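PDB 6RJ1: Mgp-operon protein 3 from Mycoplasma pneumoniae, which is an extracellular cell-adhesion protein (P40/P90) that probably acts with the adhesin P1 in attachment to host cells, perhaps through sugars. Local coordinates for residues Tyr737-Asn742 / Leu804-Val809. Sequence-based numbering, arbitrary orientation.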
loop_
_atom_site.group_PDB
_atom_site.type_symbol
_atom_site.label_atom_id
_atom_site.label_comp_id
_atom_site.label_asym_id
_atom_site.label_seq_id
_atom_site.Cartn_x
_atom_site.Cartn_y
_atom_site.Cartn_z
ATOM N N TYR A 737 14.931 -10.110 -6.065
ATOM C CA TYR A 737 15.508 -11.240 -5.333
ATOM C C TYR A 737 16.929 -10.913 -4.899
ATOM O O TYR A 737 17.366 -11.368 -3.845
ATOM C CB TYR A 737 15.488 -12.523 -6.185
ATOM C CG TYR A 737 16.110 -12.373 -7.558
ATOM C CD1 TYR A 737 17.477 -12.574 -7.755
ATOM C CD2 TYR A 737 15.333 -12.042 -8.665
ATOM C CE1 TYR A 737 18.059 -12.413 -9.010
ATOM C CE2 TYR A 737 15.905 -11.889 -9.929
ATOM C CZ TYR A 737 17.268 -12.079 -10.096
ATOM O OH TYR A 737 17.839 -11.929 -11.337
ATOM N N TYR A 738 17.630 -10.089 -5.703
ATOM C CA TYR A 738 19.015 -9.679 -5.472
ATOM C C TYR A 738 19.147 -8.655 -4.327
ATOM O O TYR A 738 20.263 -8.246 -4.008
ATOM C CB TYR A 738 19.701 -9.208 -6.775
ATOM C CG TYR A 738 18.973 -8.115 -7.530
ATOM C CD1 TYR A 738 19.150 -6.774 -7.202
ATOM C CD2 TYR A 738 18.151 -8.418 -8.613
ATOM C CE1 TYR A 738 18.500 -5.764 -7.906
ATOM C CE2 TYR A 738 17.498 -7.413 -9.327
ATOM C CZ TYR A 738 17.689 -6.087 -8.980
ATOM O OH TYR A 738 17.030 -5.092 -9.661
ATOM N N TYR A 739 18.022 -8.288 -3.684
ATOM C CA TYR A 739 18.001 -7.416 -2.512
ATOM C C TYR A 739 18.275 -8.276 -1.280
ATOM O O TYR A 739 18.516 -7.756 -0.191
ATOM C CB TYR A 739 16.643 -6.691 -2.390
ATOM C CG TYR A 739 16.603 -5.328 -3.048
ATOM C CD1 TYR A 739 17.459 -5.012 -4.099
ATOM C CD2 TYR A 739 15.700 -4.359 -2.629
ATOM C CE1 TYR A 739 17.430 -3.761 -4.705
ATOM C CE2 TYR A 739 15.664 -3.099 -3.228
ATOM C CZ TYR A 739 16.532 -2.806 -4.268
ATOM O OH TYR A 739 16.520 -1.575 -4.867
ATOM N N SER A 740 18.234 -9.606 -1.471
ATOM C CA SER A 740 18.504 -10.621 -0.461
ATOM C C SER A 740 19.869 -11.232 -0.735
ATOM O O SER A 740 20.187 -11.557 -1.885
ATOM C CB SER A 740 17.432 -11.705 -0.481
ATOM O OG SER A 740 16.197 -11.216 0.008
ATOM N N ALA A 741 20.678 -11.383 0.321
ATOM C CA ALA A 741 22.025 -11.946 0.232
ATOM C C ALA A 741 22.015 -13.423 -0.134
ATOM O O ALA A 741 22.800 -13.835 -0.981
ATOM C CB ALA A 741 22.773 -11.730 1.540
ATOM N N ASN A 742 21.117 -14.207 0.482
ATOM C CA ASN A 742 21.027 -15.654 0.282
ATOM C C ASN A 742 19.750 -16.077 -0.458
ATOM O O ASN A 742 19.074 -17.022 -0.028
ATOM C CB ASN A 742 21.153 -16.381 1.647
ATOM C CG ASN A 742 20.043 -16.059 2.648
ATOM O OD1 ASN A 742 19.325 -15.048 2.540
ATOM N ND2 ASN A 742 19.878 -16.922 3.642
ATOM N N LEU A 804 7.873 5.079 -8.094
ATOM C CA LEU A 804 9.062 4.368 -7.659
ATOM C C LEU A 804 8.661 3.234 -6.736
ATOM O O LEU A 804 7.796 3.404 -5.863
ATOM C CB LEU A 804 10.012 5.354 -6.955
ATOM C CG LEU A 804 11.231 5.881 -7.748
ATOM C CD1 LEU A 804 10.888 6.278 -9.184
ATOM C CD2 LEU A 804 11.852 7.053 -7.044
ATOM N N VAL A 805 9.243 2.059 -6.981
ATOM C CA VAL A 805 9.064 0.834 -6.191
ATOM C C VAL A 805 10.445 0.311 -5.788
ATOM O O VAL A 805 11.459 0.829 -6.269
ATOM C CB VAL A 805 8.199 -0.257 -6.885
ATOM C CG1 VAL A 805 6.743 0.184 -7.011
ATOM C CG2 VAL A 805 8.778 -0.678 -8.235
ATOM N N ARG A 806 10.498 -0.712 -4.923
ATOM C CA ARG A 806 11.771 -1.290 -4.517
ATOM C C ARG A 806 12.428 -1.967 -5.711
ATOM O O ARG A 806 11.835 -2.869 -6.321
ATOM C CB ARG A 806 11.596 -2.275 -3.362
ATOM C CG ARG A 806 10.998 -1.654 -2.116
ATOM C CD ARG A 806 11.067 -2.606 -0.947
ATOM N NE ARG A 806 12.425 -2.733 -0.417
ATOM C CZ ARG A 806 12.770 -3.539 0.575
ATOM N NH1 ARG A 806 11.870 -4.330 1.140
ATOM N NH2 ARG A 806 14.022 -3.569 1.006
ATOM N N GLY A 807 13.606 -1.462 -6.079
ATOM C CA GLY A 807 14.398 -1.993 -7.179
ATOM C C GLY A 807 14.264 -1.344 -8.537
ATOM O O GLY A 807 15.104 -1.596 -9.405
ATOM N N GLY A 808 13.233 -0.538 -8.743
ATOM C CA GLY A 808 13.041 0.111 -10.031
ATOM C C GLY A 808 11.886 1.082 -10.157
ATOM O O GLY A 808 11.191 1.381 -9.185
ATOM N N VAL A 809 11.700 1.591 -11.383
ATOM C CA VAL A 809 10.640 2.528 -11.733
ATOM C C VAL A 809 9.536 1.821 -12.525
ATOM O O VAL A 809 9.821 0.992 -13.396
ATOM C CB VAL A 809 11.198 3.796 -12.451
ATOM C CG1 VAL A 809 11.853 3.464 -13.793
ATOM C CG2 VAL A 809 10.129 4.878 -12.618
HETATM O O HOH W 1 14.918 0.326 -3.980
#
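Tyr739 reaches across to the turn at Arg806-Gly807 and meets it through its phenol end. Its OH lies 3.2 Å from Gly807 N, but the angle is too poor for a direct hydrogen bond. A water joins the two groups instead. This water is 2.6 Å from Tyr739 OH, in the plane of the ring at its edge, and accepts the Gly807 N-H over 3.1 Å. The same hydroxyl is also hydrogen-bonded to Ser844 OG, so it has two polar partners, the water and this serine.

Van der Waals contact continues along the ring. Tyr739 CZ sits 3.7 Å from Gly807 CA. Further back, Tyr739 CD2 is 4.1 Å from Arg806 NH2, with ring and guanidinium planes 58° apart. Tyr738 adds a marginal contact, its OH 4.0 Å from Gly807 O.

Val805-Gly808 is a type II beta turn. It closes the hairpin of antiparallel strands 799-805 and 808-815. Gly807 is at the third position of the turn and has a positive phi (96°), a conformation glycine commonly takes there. The 3-10 segment 737-739, in the long loop between strands 723-732 and 779-786, packs against this hairpin end.

Polar bonds to that same loop fix the arginine. The Arg806 chain bends at chi3, and its NE forms a salt bridge with Asp769, while NH1 and NH2 bond the carbonyls of Leu776 and Asn773. Asp769 also touches the side chain of Tyr739.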